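PDB 6RBN: Afp1 from Serratia entomophila, which probably builds the inner tube of the anti-feeding prophage, a contractile injection system, as repeated copies assembled inside the sheath. Local coordinates for residues P62-S67 with L139-V144; Y78-A83 with A115-L120; M95-N100 with L107-V112; S119-S124 with V134-L139. All coordinates share one frame; numbering follows the deposited sequence.

Overall arrangement
Three contacts join neighbouring strands of one antiparallel sheet, and contact 2 lays the short helix 78-81 against it. Contact 1 lies nearest the middle, its centre about 6 Å from the chain's centre, and is mostly apolar beyond its backbone bonds. Contact 4 continues strand 134-140 and shares Leu-139 with contact 1, yet is only partly buried, with hydroxyls and an amide on one face. Contacts 2 and 4, centres about 10 Å apart, share Ser-119 and Leu-120; contact 2 relies on ring and methyl packing. Contact 3, centred about 22 Å from the centres of contacts 2 and 4, pairs another part of strand 109-121 with strand 92-99 and has an apolar face and a partly open one.

Contact 1. Residues P62-S67 with L139-V144; sequences PNITLS and LMADRV
Pro-62 packs against Ala-141 and Val-144 where the chain leaves strand 134-140. Followed round the proline ring, CB lies 3.8 Å from Val-144 CG2; CG meets that same methyl and also Ala-141 CB, at 3.7 Å; CD ends beside the Ala-141 carbonyl group. Val-144 CG2, anti to the carbonyl carbon and beside the backbone N, is the branch that faces the ring. The backbones join as antiparallel strands of the tail-tube sheet. Ile-64 and Leu-139 form a hydrogen-bonded pair, with Ile-64 N to Leu-139 O at 3.1 Å and Leu-139 N to Ile-64 O at 2.7 Å. Beyond it, Ala-141 N makes a weak bond to Pro-62 O, 3.3 Å long. On the face of Ile-64 and Leu-139, the Leu-66 CD1 methyl touches Leu-139 CD1 at 3.8 Å, and Val-112 adds cover to Ile-64. On the other face Asn-63 and Met-140 run side by side; the methionine, bent at chi2 and chi3, brings CE to 3.4 Å from Asn-63 ND2, and it also packs on Thr-42 of a neighbouring subunit. Between these two segments the hydrogen bonds all run backbone to backbone, and the buried face coheres through methyl and ring carbons.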
loop_
_atom_site.group_PDB
_atom_site.type_symbol
_atom_site.label_atom_id
_atom_site.label_comp_id
_atom_site.label_asym_id
_atom_site.label_seq_id
_atom_site.Cartn_x
_atom_site.Cartn_y
_atom_site.Cartn_z
ATOM N N PRO A 62 6.076 53.093 -18.607
ATOM C CA PRO A 62 5.787 51.834 -17.922
ATOM C C PRO A 62 4.309 51.692 -17.597
ATOM O O PRO A 62 3.610 52.664 -17.309
ATOM C CB PRO A 62 6.626 51.936 -16.645
ATOM C CG PRO A 62 6.743 53.382 -16.405
ATOM C CD PRO A 62 6.803 54.035 -17.744
ATOM N N ASN A 63 3.839 50.450 -17.658
ATOM C CA ASN A 63 2.477 50.090 -17.281
ATOM C C ASN A 63 2.565 49.156 -16.084
ATOM O O ASN A 63 3.050 48.029 -16.205
ATOM C CB ASN A 63 1.735 49.438 -18.443
ATOM C CG ASN A 63 1.499 50.398 -19.585
ATOM O OD1 ASN A 63 2.048 50.236 -20.675
ATOM N ND2 ASN A 63 0.677 51.406 -19.343
ATOM N N ILE A 64 2.090 49.625 -14.937
ATOM C CA ILE A 64 2.346 48.999 -13.648
ATOM C C ILE A 64 1.042 48.441 -13.109
ATOM O O ILE A 64 0.022 49.135 -13.094
ATOM C CB ILE A 64 2.974 50.014 -12.680
ATOM C CG1 ILE A 64 4.314 50.463 -13.245
ATOM C CG2 ILE A 64 3.144 49.430 -11.295
ATOM C CD1 ILE A 64 4.854 51.666 -12.593
ATOM N N THR A 65 1.074 47.185 -12.671
ATOM C CA THR A 65 -0.096 46.488 -12.161
ATOM C C THR A 65 0.069 46.244 -10.671
ATOM O O THR A 65 1.023 45.585 -10.251
ATOM C CB THR A 65 -0.295 45.162 -12.895
ATOM O OG1 THR A 65 -0.611 45.413 -14.269
ATOM C CG2 THR A 65 -1.391 44.352 -12.245
ATOM N N LEU A 66 -0.855 46.776 -9.880
ATOM C CA LEU A 66 -0.932 46.520 -8.449
ATOM C C LEU A 66 -2.250 45.823 -8.156
ATOM O O LEU A 66 -3.270 46.135 -8.775
ATOM C CB LEU A 66 -0.844 47.817 -7.645
ATOM C CG LEU A 66 0.436 48.644 -7.707
ATOM C CD1 LEU A 66 0.252 49.938 -6.950
ATOM C CD2 LEU A 66 1.588 47.871 -7.137
ATOM N N SER A 67 -2.240 44.878 -7.222
ATOM C CA SER A 67 -3.468 44.180 -6.873
ATOM C C SER A 67 -3.511 43.908 -5.380
ATOM O O SER A 67 -2.527 43.440 -4.803
ATOM C CB SER A 67 -3.605 42.871 -7.651
ATOM O OG SER A 67 -2.626 41.940 -7.249
ATOM N N LEU A 139 -1.626 51.267 -13.599
ATOM C CA LEU A 139 -1.140 52.626 -13.463
ATOM C C LEU A 139 -0.332 52.995 -14.694
ATOM O O LEU A 139 0.335 52.150 -15.295
ATOM C CB LEU A 139 -0.275 52.771 -12.216
ATOM C CG LEU A 139 -0.928 52.443 -10.876
ATOM C CD1 LEU A 139 0.121 52.456 -9.800
ATOM C CD2 LEU A 139 -2.016 53.420 -10.545
ATOM N N MET A 140 -0.404 54.265 -15.069
ATOM C CA MET A 140 0.407 54.822 -16.139
ATOM C C MET A 140 1.434 55.758 -15.527
ATOM O O MET A 140 1.076 56.684 -14.796
ATOM C CB MET A 140 -0.457 55.571 -17.149
ATOM C CG MET A 140 0.311 56.178 -18.311
ATOM S SD MET A 140 0.997 54.978 -19.458
ATOM C CE MET A 140 -0.490 54.490 -20.325
ATOM N N ALA A 141 2.705 55.516 -15.819
ATOM C CA ALA A 141 3.771 56.335 -15.261
ATOM C C ALA A 141 4.663 56.869 -16.364
ATOM O O ALA A 141 4.341 56.729 -17.545
ATOM C CB ALA A 141 4.588 55.531 -14.261
ATOM N N ASP A 142 5.790 57.474 -15.999
ATOM C CA ASP A 142 6.677 58.042 -17.004
ATOM C C ASP A 142 8.113 57.544 -16.897
ATOM O O ASP A 142 8.813 57.468 -17.912
ATOM C CB ASP A 142 6.622 59.565 -16.933
ATOM C CG ASP A 142 6.774 60.075 -15.541
ATOM O OD1 ASP A 142 6.802 59.233 -14.628
ATOM O OD2 ASP A 142 6.851 61.305 -15.355
ATOM N N ARG A 143 8.569 57.198 -15.695
ATOM C CA ARG A 143 9.871 56.560 -15.566
ATOM C C ARG A 143 9.880 55.655 -14.345
ATOM O O ARG A 143 9.076 55.807 -13.426
ATOM C CB ARG A 143 11.013 57.577 -15.469
ATOM C CG ARG A 143 11.036 58.356 -14.189
ATOM C CD ARG A 143 12.154 59.369 -14.171
ATOM N NE ARG A 143 12.202 60.077 -12.897
ATOM C CZ ARG A 143 11.512 61.180 -12.630
ATOM N NH1 ARG A 143 11.615 61.758 -11.445
ATOM N NH2 ARG A 143 10.728 61.714 -13.556
ATOM N N VAL A 144 10.804 54.695 -14.367
ATOM C CA VAL A 144 11.051 53.774 -13.263
ATOM C C VAL A 144 12.544 53.791 -12.981
ATOM O O VAL A 144 13.348 53.495 -13.871
ATOM C CB VAL A 144 10.585 52.341 -13.583
ATOM C CG1 VAL A 144 11.046 51.383 -12.508
ATOM C CG2 VAL A 144 9.081 52.281 -13.708
#

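Contact 2. Residues Y78-A83 with A115-L120; sequences YEWINA and AFPTSL
Trp-80 and Ile-81 of the short, weakly bonded helix 78-81 rest on Pro-117 and Leu-120, so that the helix covers one face of strand 109-121 in the antiparallel sheet of the tail-tube fold. The aromatic part is a CH-pi contact: Pro-117 CD lies over the six-membered ring of Trp-80, 3.6 Å from its centroid and 15° off the ring normal, which puts it close to the middle of that face. At the ring's edge, near its plane, Trp-80 CZ2 approaches Ala-115 O at 3.4 Å. Polar and charged partners further along the chain fix the indole: NE1 is hydrogen-bonded to Glu-90 O, and Lys-92 makes a cation-pi contact with the ring. The apolar part belongs to Ile-81. Its CG1, anti to the backbone N (chi1 -158°), carries CD1 out over the strand to 3.7 Å from Leu-120 CB, while CG1 itself passes Pro-117 CB at 3.8 Å. The other branch, Ile-81 CG2, meets Leu-120 CD2 at 3.9 Å. Within the helical turn, Asn-82 N is bonded to Tyr-78 O at 2.8 Å. A second subunit also touches this region: its Phe-40 packs on Ile-81 and one of its strands pairs with Ser-119 and Leu-120. At the far end Leu-120 CD2 lies at the edge of the Tyr-78 ring, near its plane, 4.4 Å from Tyr-78 CD1.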
loop_
_atom_site.group_PDB
_atom_site.type_symbol
_atom_site.label_atom_id
_atom_site.label_comp_id
_atom_site.label_asym_id
_atom_site.label_seq_id
_atom_site.Cartn_x
_atom_site.Cartn_y
_atom_site.Cartn_z
ATOM N N TYR A 78 -10.397 53.312 -4.953
ATOM C CA TYR A 78 -11.569 53.760 -5.691
ATOM C C TYR A 78 -11.699 55.274 -5.693
ATOM O O TYR A 78 -12.035 55.856 -6.727
ATOM C CB TYR A 78 -12.832 53.127 -5.121
ATOM C CG TYR A 78 -14.096 53.627 -5.767
ATOM C CD1 TYR A 78 -14.423 53.269 -7.061
ATOM C CD2 TYR A 78 -14.969 54.449 -5.070
ATOM C CE1 TYR A 78 -15.578 53.724 -7.654
ATOM C CE2 TYR A 78 -16.126 54.907 -5.653
ATOM C CZ TYR A 78 -16.424 54.540 -6.942
ATOM O OH TYR A 78 -17.578 54.997 -7.521
ATOM N N GLU A 79 -11.437 55.945 -4.565
ATOM C CA GLU A 79 -11.564 57.400 -4.569
ATOM C C GLU A 79 -10.436 58.096 -5.313
ATOM O O GLU A 79 -10.513 59.311 -5.511
ATOM C CB GLU A 79 -11.642 57.989 -3.160
ATOM C CG GLU A 79 -12.914 57.665 -2.408
ATOM C CD GLU A 79 -12.715 56.607 -1.361
ATOM O OE1 GLU A 79 -11.543 56.310 -1.050
ATOM O OE2 GLU A 79 -13.720 56.073 -0.853
ATOM N N TRP A 80 -9.401 57.370 -5.723
ATOM C CA TRP A 80 -8.337 57.936 -6.534
ATOM C C TRP A 80 -8.578 57.739 -8.023
ATOM O O TRP A 80 -8.050 58.509 -8.830
ATOM C CB TRP A 80 -7.002 57.335 -6.088
ATOM C CG TRP A 80 -5.792 57.820 -6.802
ATOM C CD1 TRP A 80 -5.486 59.106 -7.118
ATOM C CD2 TRP A 80 -4.649 57.040 -7.156
ATOM N NE1 TRP A 80 -4.258 59.166 -7.723
ATOM C CE2 TRP A 80 -3.718 57.908 -7.746
ATOM C CE3 TRP A 80 -4.337 55.683 -7.055
ATOM C CZ2 TRP A 80 -2.496 57.465 -8.234
ATOM C CZ3 TRP A 80 -3.126 55.248 -7.539
ATOM C CH2 TRP A 80 -2.220 56.135 -8.123
ATOM N N ILE A 81 -9.395 56.758 -8.403
ATOM C CA ILE A 81 -9.804 56.597 -9.794
ATOM C C ILE A 81 -11.179 57.210 -10.054
ATOM O O ILE A 81 -11.548 57.416 -11.220
ATOM C CB ILE A 81 -9.770 55.102 -10.196
ATOM C CG1 ILE A 81 -9.654 54.929 -11.712
ATOM C CG2 ILE A 81 -10.991 54.373 -9.677
ATOM C CD1 ILE A 81 -9.329 53.546 -12.142
ATOM N N ASN A 82 -11.938 57.540 -9.011
ATOM C CA ASN A 82 -13.218 58.202 -9.221
ATOM C C ASN A 82 -13.067 59.705 -9.390
ATOM O O ASN A 82 -13.970 60.347 -9.934
ATOM C CB ASN A 82 -14.164 57.925 -8.053
ATOM C CG ASN A 82 -15.631 57.985 -8.445
ATOM O OD1 ASN A 82 -16.498 57.612 -7.660
ATOM N ND2 ASN A 82 -15.914 58.409 -9.669
ATOM N N ALA A 83 -11.959 60.278 -8.937
ATOM C CA ALA A 83 -11.758 61.725 -8.964
ATOM C C ALA A 83 -11.025 62.150 -10.235
ATOM O O ALA A 83 -9.969 62.775 -10.200
ATOM C CB ALA A 83 -11.008 62.170 -7.716
ATOM N N ALA A 115 2.548 58.380 -11.257
ATOM C CA ALA A 115 1.600 57.324 -11.564
ATOM C C ALA A 115 0.177 57.817 -11.354
ATOM O O ALA A 115 -0.101 58.558 -10.412
ATOM C CB ALA A 115 1.864 56.092 -10.703
ATOM N N PHE A 116 -0.719 57.405 -12.245
ATOM C CA PHE A 116 -2.135 57.709 -12.127
ATOM C C PHE A 116 -2.909 56.502 -12.632
ATOM O O PHE A 116 -2.420 55.790 -13.515
ATOM C CB PHE A 116 -2.507 58.989 -12.900
ATOM C CG PHE A 116 -2.331 58.902 -14.391
ATOM C CD1 PHE A 116 -1.112 59.194 -14.973
ATOM C CD2 PHE A 116 -3.403 58.596 -15.212
ATOM C CE1 PHE A 116 -0.955 59.132 -16.336
ATOM C CE2 PHE A 116 -3.246 58.532 -16.572
ATOM C CZ PHE A 116 -2.023 58.804 -17.133
ATOM N N PRO A 117 -4.095 56.231 -12.090
ATOM C CA PRO A 117 -4.808 55.009 -12.471
ATOM C C PRO A 117 -5.477 55.121 -13.827
ATOM O O PRO A 117 -6.028 56.159 -14.195
ATOM C CB PRO A 117 -5.849 54.853 -11.359
ATOM C CG PRO A 117 -6.085 56.217 -10.887
ATOM C CD PRO A 117 -4.776 56.924 -10.982
ATOM N N THR A 118 -5.420 54.026 -14.577
ATOM C CA THR A 118 -6.142 53.914 -15.830
ATOM C C THR A 118 -7.216 52.841 -15.814
ATOM O O THR A 118 -8.106 52.876 -16.665
ATOM C CB THR A 118 -5.179 53.636 -16.993
ATOM O OG1 THR A 118 -4.506 52.394 -16.771
ATOM C CG2 THR A 118 -4.153 54.737 -17.113
ATOM N N SER A 119 -7.169 51.899 -14.875
ATOM C CA SER A 119 -8.193 50.871 -14.792
ATOM C C SER A 119 -8.283 50.364 -13.362
ATOM O O SER A 119 -7.332 50.469 -12.589
ATOM C CB SER A 119 -7.907 49.710 -15.745
ATOM O OG SER A 119 -6.798 48.958 -15.308
ATOM N N LEU A 120 -9.446 49.816 -13.024
ATOM C CA LEU A 120 -9.671 49.194 -11.720
ATOM C C LEU A 120 -10.664 48.062 -11.926
ATOM O O LEU A 120 -11.859 48.315 -12.079
ATOM C CB LEU A 120 -10.199 50.197 -10.704
ATOM C CG LEU A 120 -10.470 49.662 -9.297
ATOM C CD1 LEU A 120 -9.191 49.188 -8.643
ATOM C CD2 LEU A 120 -11.135 50.717 -8.451
#

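Contact 3. Residues M95-N100 with L107-V112; sequences MISLTN and LVSWNV
Leu-98 and Trp-110 meet on the densely filled side of this strand pair. The indole offers its edge: CZ3 lies 3.6 Å from Leu-98 CD1, which sits in the plane of the ring, and CE3 comes to 3.5 Å from Ile-96 O, also at the ring edge. Trp-110 CG stands anti to its own carbonyl carbon (chi1 -78°), an orientation that lays the six-membered ring alongside the opposite strand. A third subunit, another copy of the protein, covers this side, its Phe-125 packing on Ile-96 and Leu-98 and meeting the Trp-110 ring edge-to-face. Strands 92-99 and 109-121 are the arms of a beta-hairpin, and the short segments run at 179° to each other. In the hydrogen-bonded pair of Ile-96 and Trp-110, Ile-96 N donates to Trp-110 O at 2.9 Å and Trp-110 N returns a bond to Ile-96 O at 2.8 Å. Toward the hairpin loop the chain turns a corner at Val-108; there the bond from Leu-107 N to Leu-98 O is 2.7 Å long and nearly straight at 168°, whereas that from Leu-98 N to Val-108 O is bent. The opposite face is more open at one end. There Met-95 and Asn-111, both partly exposed, lie side by side and point the same way, with the amide ND2 of Asn-111 lying against the thioether chain, 3.5 Å from Met-95 CG and 3.5 Å from Met-95 CE. Ala-285 of the Afp2 chain packs on both residues, while Ser-97 and Ser-109, further toward the loop on that face, are buried.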
loop_
_atom_site.group_PDB
_atom_site.type_symbol
_atom_site.label_atom_id
_atom_site.label_comp_id
_atom_site.label_asym_id
_atom_site.label_seq_id
_atom_site.Cartn_x
_atom_site.Cartn_y
_atom_site.Cartn_z
ATOM N N MET A 95 6.642 53.844 -4.507
ATOM C CA MET A 95 7.892 53.197 -4.137
ATOM C C MET A 95 7.598 51.764 -3.733
ATOM O O MET A 95 6.793 51.529 -2.831
ATOM C CB MET A 95 8.578 53.912 -2.980
ATOM C CG MET A 95 9.965 53.385 -2.701
ATOM S SD MET A 95 10.627 54.059 -1.180
ATOM C CE MET A 95 10.699 55.773 -1.631
ATOM N N ILE A 96 8.251 50.811 -4.388
ATOM C CA ILE A 96 8.118 49.399 -4.056
ATOM C C ILE A 96 9.484 48.919 -3.590
ATOM O O ILE A 96 10.429 48.855 -4.383
ATOM C CB ILE A 96 7.608 48.570 -5.238
ATOM C CG1 ILE A 96 6.217 49.046 -5.643
ATOM C CG2 ILE A 96 7.561 47.110 -4.874
ATOM C CD1 ILE A 96 5.718 48.449 -6.921
ATOM N N SER A 97 9.588 48.578 -2.311
ATOM C CA SER A 97 10.862 48.304 -1.661
ATOM C C SER A 97 10.929 46.844 -1.243
ATOM O O SER A 97 10.081 46.386 -0.477
ATOM C CB SER A 97 11.031 49.185 -0.423
ATOM O OG SER A 97 10.956 50.559 -0.740
ATOM N N LEU A 98 11.942 46.123 -1.720
ATOM C CA LEU A 98 12.246 44.814 -1.152
ATOM C C LEU A 98 12.765 44.998 0.264
ATOM O O LEU A 98 13.707 45.760 0.496
ATOM C CB LEU A 98 13.259 44.061 -2.008
ATOM C CG LEU A 98 12.719 43.504 -3.321
ATOM C CD1 LEU A 98 13.829 42.880 -4.124
ATOM C CD2 LEU A 98 11.655 42.483 -3.022
ATOM N N THR A 99 12.151 44.302 1.210
ATOM C CA THR A 99 12.231 44.675 2.608
ATOM C C THR A 99 12.769 43.495 3.414
ATOM O O THR A 99 12.730 42.344 2.973
ATOM C CB THR A 99 10.835 45.117 3.095
ATOM O OG1 THR A 99 10.247 45.947 2.091
ATOM C CG2 THR A 99 10.900 45.977 4.341
ATOM N N ASN A 100 13.300 43.806 4.593
ATOM C CA ASN A 100 13.645 42.841 5.624
ATOM C C ASN A 100 12.379 42.128 6.121
ATOM O O ASN A 100 11.250 42.546 5.844
ATOM C CB ASN A 100 14.352 43.574 6.763
ATOM C CG ASN A 100 15.130 42.661 7.665
ATOM O OD1 ASN A 100 15.144 41.445 7.479
ATOM N ND2 ASN A 100 15.797 43.243 8.653
ATOM N N LEU A 107 16.065 46.849 1.213
ATOM C CA LEU A 107 17.197 46.222 0.542
ATOM C C LEU A 107 17.438 46.837 -0.834
ATOM O O LEU A 107 18.500 47.409 -1.089
ATOM C CB LEU A 107 16.948 44.717 0.431
ATOM C CG LEU A 107 16.749 44.008 1.768
ATOM C CD1 LEU A 107 16.344 42.567 1.551
ATOM C CD2 LEU A 107 18.000 44.098 2.617
ATOM N N VAL A 108 16.460 46.713 -1.729
ATOM C CA VAL A 108 16.470 47.325 -3.054
ATOM C C VAL A 108 15.065 47.850 -3.301
ATOM O O VAL A 108 14.092 47.118 -3.116
ATOM C CB VAL A 108 16.869 46.331 -4.169
ATOM C CG1 VAL A 108 16.700 46.952 -5.538
ATOM C CG2 VAL A 108 18.304 45.859 -4.023
ATOM N N SER A 109 14.948 49.112 -3.703
ATOM C CA SER A 109 13.636 49.681 -3.961
ATOM C C SER A 109 13.533 50.183 -5.392
ATOM O O SER A 109 14.528 50.511 -6.038
ATOM C CB SER A 109 13.317 50.813 -2.984
ATOM O OG SER A 109 14.154 51.921 -3.188
ATOM N N TRP A 110 12.294 50.228 -5.875
ATOM C CA TRP A 110 11.946 50.698 -7.211
ATOM C C TRP A 110 11.095 51.949 -7.076
ATOM O O TRP A 110 10.053 51.921 -6.419
ATOM C CB TRP A 110 11.181 49.622 -7.980
ATOM C CG TRP A 110 12.020 48.531 -8.540
ATOM C CD1 TRP A 110 12.444 48.412 -9.823
ATOM C CD2 TRP A 110 12.572 47.420 -7.831
ATOM N NE1 TRP A 110 13.211 47.288 -9.968
ATOM C CE2 TRP A 110 13.307 46.660 -8.756
ATOM C CE3 TRP A 110 12.511 46.987 -6.506
ATOM C CZ2 TRP A 110 13.975 45.497 -8.399
ATOM C CZ3 TRP A 110 13.172 45.836 -6.154
ATOM C CH2 TRP A 110 13.897 45.101 -7.096
ATOM N N ASN A 111 11.534 53.036 -7.697
ATOM C CA ASN A 111 10.830 54.306 -7.629
ATOM C C ASN A 111 10.050 54.549 -8.911
ATOM O O ASN A 111 10.526 54.252 -10.007
ATOM C CB ASN A 111 11.802 55.458 -7.392
ATOM C CG ASN A 111 12.520 55.342 -6.078
ATOM O OD1 ASN A 111 13.736 55.191 -6.034
ATOM N ND2 ASN A 111 11.768 55.405 -4.991
ATOM N N VAL A 112 8.845 55.091 -8.760
ATOM C CA VAL A 112 7.939 55.384 -9.863
ATOM C C VAL A 112 7.536 56.847 -9.744
ATOM O O VAL A 112 7.145 57.292 -8.664
ATOM C CB VAL A 112 6.708 54.463 -9.826
ATOM C CG1 VAL A 112 5.710 54.861 -10.855
ATOM C CG2 VAL A 112 7.119 53.019 -10.019
#

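Contact 4. Residues S119-S124 with V134-L139; sequences SLTSPS and VQQITL
Gln-136 O receives a hydrogen bond from Thr-121 N, 3.1 Å long and nearly straight at 177°, and the hydroxyl of the same threonine also lies near it. Thr-121 OG1 is 3.2 Å from Gln-136 O and 2.9 Å from Gln-136 OE1, so its single proton has two acceptors to choose from and the choice is not settled. The glutamine reaches back to the hydroxyl through a bend at chi2 (-99°), which brings OE1 toward Thr-121. The return backbone bond, Gln-136 N to Thr-121 O, is weak at 3.3 Å. At the next hydrogen-bonded pair, two residues along, Thr-138 N donates to Ser-119 O at 3.2 Å. The hydroxyls of Ser-119 and Thr-138 face each other too closely in the model for their distance to be trusted; Thr-118 OG1 is hydrogen-bonded to Thr-138 OG1 as well. These antiparallel pairs join strands 109-121 and 134-140 of the tail-tube sheet. Trp-110 of a neighbouring subunit packs on Ser-122. The reverse face is apolar near Leu-120, whose CD1 touches Ile-137 CB at 3.9 Å. Beyond the paired strands Pro-123 CB rests 3.7 Å from Val-134 N. On the partly exposed face, then, hydroxyls and the Gln-136 side-chain amide lie within bonding distance, whereas the buried side is mainly Leu-120 and Ile-137 carbon, and the one amide there, of Gln-135, is paired through NE2 with Asn-75 OD1.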
loop_
_atom_site.group_PDB
_atom_site.type_symbol
_atom_site.label_atom_id
_atom_site.label_comp_id
_atom_site.label_asym_id
_atom_site.label_seq_id
_atom_site.Cartn_x
_atom_site.Cartn_y
_atom_site.Cartn_z
ATOM N N SER A 119 -7.169 51.899 -14.875
ATOM C CA SER A 119 -8.193 50.871 -14.792
ATOM C C SER A 119 -8.283 50.364 -13.362
ATOM O O SER A 119 -7.332 50.469 -12.589
ATOM C CB SER A 119 -7.907 49.710 -15.745
ATOM O OG SER A 119 -6.798 48.958 -15.308
ATOM N N LEU A 120 -9.446 49.816 -13.024
ATOM C CA LEU A 120 -9.671 49.194 -11.720
ATOM C C LEU A 120 -10.664 48.062 -11.926
ATOM O O LEU A 120 -11.859 48.315 -12.079
ATOM C CB LEU A 120 -10.199 50.197 -10.704
ATOM C CG LEU A 120 -10.470 49.662 -9.297
ATOM C CD1 LEU A 120 -9.191 49.188 -8.643
ATOM C CD2 LEU A 120 -11.135 50.717 -8.451
ATOM N N THR A 121 -10.179 46.827 -11.931
ATOM C CA THR A 121 -11.029 45.685 -12.231
ATOM C C THR A 121 -11.574 45.098 -10.937
ATOM O O THR A 121 -10.807 44.699 -10.058
ATOM C CB THR A 121 -10.269 44.621 -13.020
ATOM O OG1 THR A 121 -9.229 44.081 -12.208
ATOM C CG2 THR A 121 -9.654 45.226 -14.262
ATOM N N SER A 122 -12.897 45.054 -10.829
ATOM C CA SER A 122 -13.555 44.422 -9.703
ATOM C C SER A 122 -13.380 42.906 -9.784
ATOM O O SER A 122 -13.137 42.367 -10.866
ATOM C CB SER A 122 -15.038 44.780 -9.711
ATOM O OG SER A 122 -15.678 44.183 -10.824
ATOM N N PRO A 123 -13.476 42.194 -8.658
ATOM C CA PRO A 123 -13.342 40.736 -8.703
ATOM C C PRO A 123 -14.520 40.064 -9.391
ATOM O O PRO A 123 -15.630 40.593 -9.455
ATOM C CB PRO A 123 -13.282 40.342 -7.227
ATOM C CG PRO A 123 -13.951 41.450 -6.526
ATOM C CD PRO A 123 -13.567 42.670 -7.266
ATOM N N SER A 124 -14.255 38.872 -9.911
ATOM C CA SER A 124 -15.291 38.061 -10.528
ATOM C C SER A 124 -16.006 37.267 -9.443
ATOM O O SER A 124 -15.394 36.432 -8.775
ATOM C CB SER A 124 -14.688 37.132 -11.576
ATOM O OG SER A 124 -15.677 36.313 -12.171
ATOM N N VAL A 134 -10.404 40.383 -4.957
ATOM C CA VAL A 134 -9.135 41.042 -5.238
ATOM C C VAL A 134 -9.344 42.055 -6.350
ATOM O O VAL A 134 -9.653 41.681 -7.488
ATOM C CB VAL A 134 -8.036 40.040 -5.622
ATOM C CG1 VAL A 134 -6.793 40.767 -6.084
ATOM C CG2 VAL A 134 -7.699 39.151 -4.449
ATOM N N GLN A 135 -9.172 43.329 -6.023
ATOM C CA GLN A 135 -9.123 44.376 -7.026
ATOM C C GLN A 135 -7.742 44.426 -7.658
ATOM O O GLN A 135 -6.743 44.073 -7.034
ATOM C CB GLN A 135 -9.453 45.725 -6.406
ATOM C CG GLN A 135 -10.893 45.879 -6.017
ATOM C CD GLN A 135 -11.142 47.164 -5.279
ATOM O OE1 GLN A 135 -10.206 47.885 -4.936
ATOM N NE2 GLN A 135 -12.408 47.472 -5.035
ATOM N N GLN A 136 -7.692 44.882 -8.903
ATOM C CA GLN A 136 -6.461 44.912 -9.685
ATOM C C GLN A 136 -6.412 46.225 -10.453
ATOM O O GLN A 136 -7.169 46.417 -11.408
ATOM C CB GLN A 136 -6.391 43.695 -10.606
ATOM C CG GLN A 136 -5.176 43.580 -11.503
ATOM C CD GLN A 136 -5.458 44.067 -12.912
ATOM O OE1 GLN A 136 -6.595 44.022 -13.376
ATOM N NE2 GLN A 136 -4.426 44.503 -13.608
ATOM N N ILE A 137 -5.530 47.125 -10.028
ATOM C CA ILE A 137 -5.425 48.471 -10.579
ATOM C C ILE A 137 -4.196 48.548 -11.476
ATOM O O ILE A 137 -3.149 47.966 -11.168
ATOM C CB ILE A 137 -5.397 49.526 -9.445
ATOM C CG1 ILE A 137 -5.408 50.954 -9.987
ATOM C CG2 ILE A 137 -4.247 49.317 -8.472
ATOM C CD1 ILE A 137 -5.741 51.983 -8.942
ATOM N N THR A 138 -4.340 49.209 -12.620
ATOM C CA THR A 138 -3.218 49.467 -13.506
ATOM C C THR A 138 -2.909 50.955 -13.509
ATOM O O THR A 138 -3.808 51.794 -13.439
ATOM C CB THR A 138 -3.473 49.011 -14.938
ATOM O OG1 THR A 138 -4.579 49.736 -15.480
ATOM C CG2 THR A 138 -3.775 47.535 -14.982
ATOM N N LEU A 139 -1.626 51.267 -13.599
ATOM C CA LEU A 139 -1.140 52.626 -13.463
ATOM C C LEU A 139 -0.332 52.995 -14.694
ATOM O O LEU A 139 0.335 52.150 -15.295
ATOM C CB LEU A 139 -0.275 52.771 -12.216
ATOM C CG LEU A 139 -0.928 52.443 -10.876
ATOM C CD1 LEU A 139 0.121 52.456 -9.800
ATOM C CD2 LEU A 139 -2.016 53.420 -10.545
#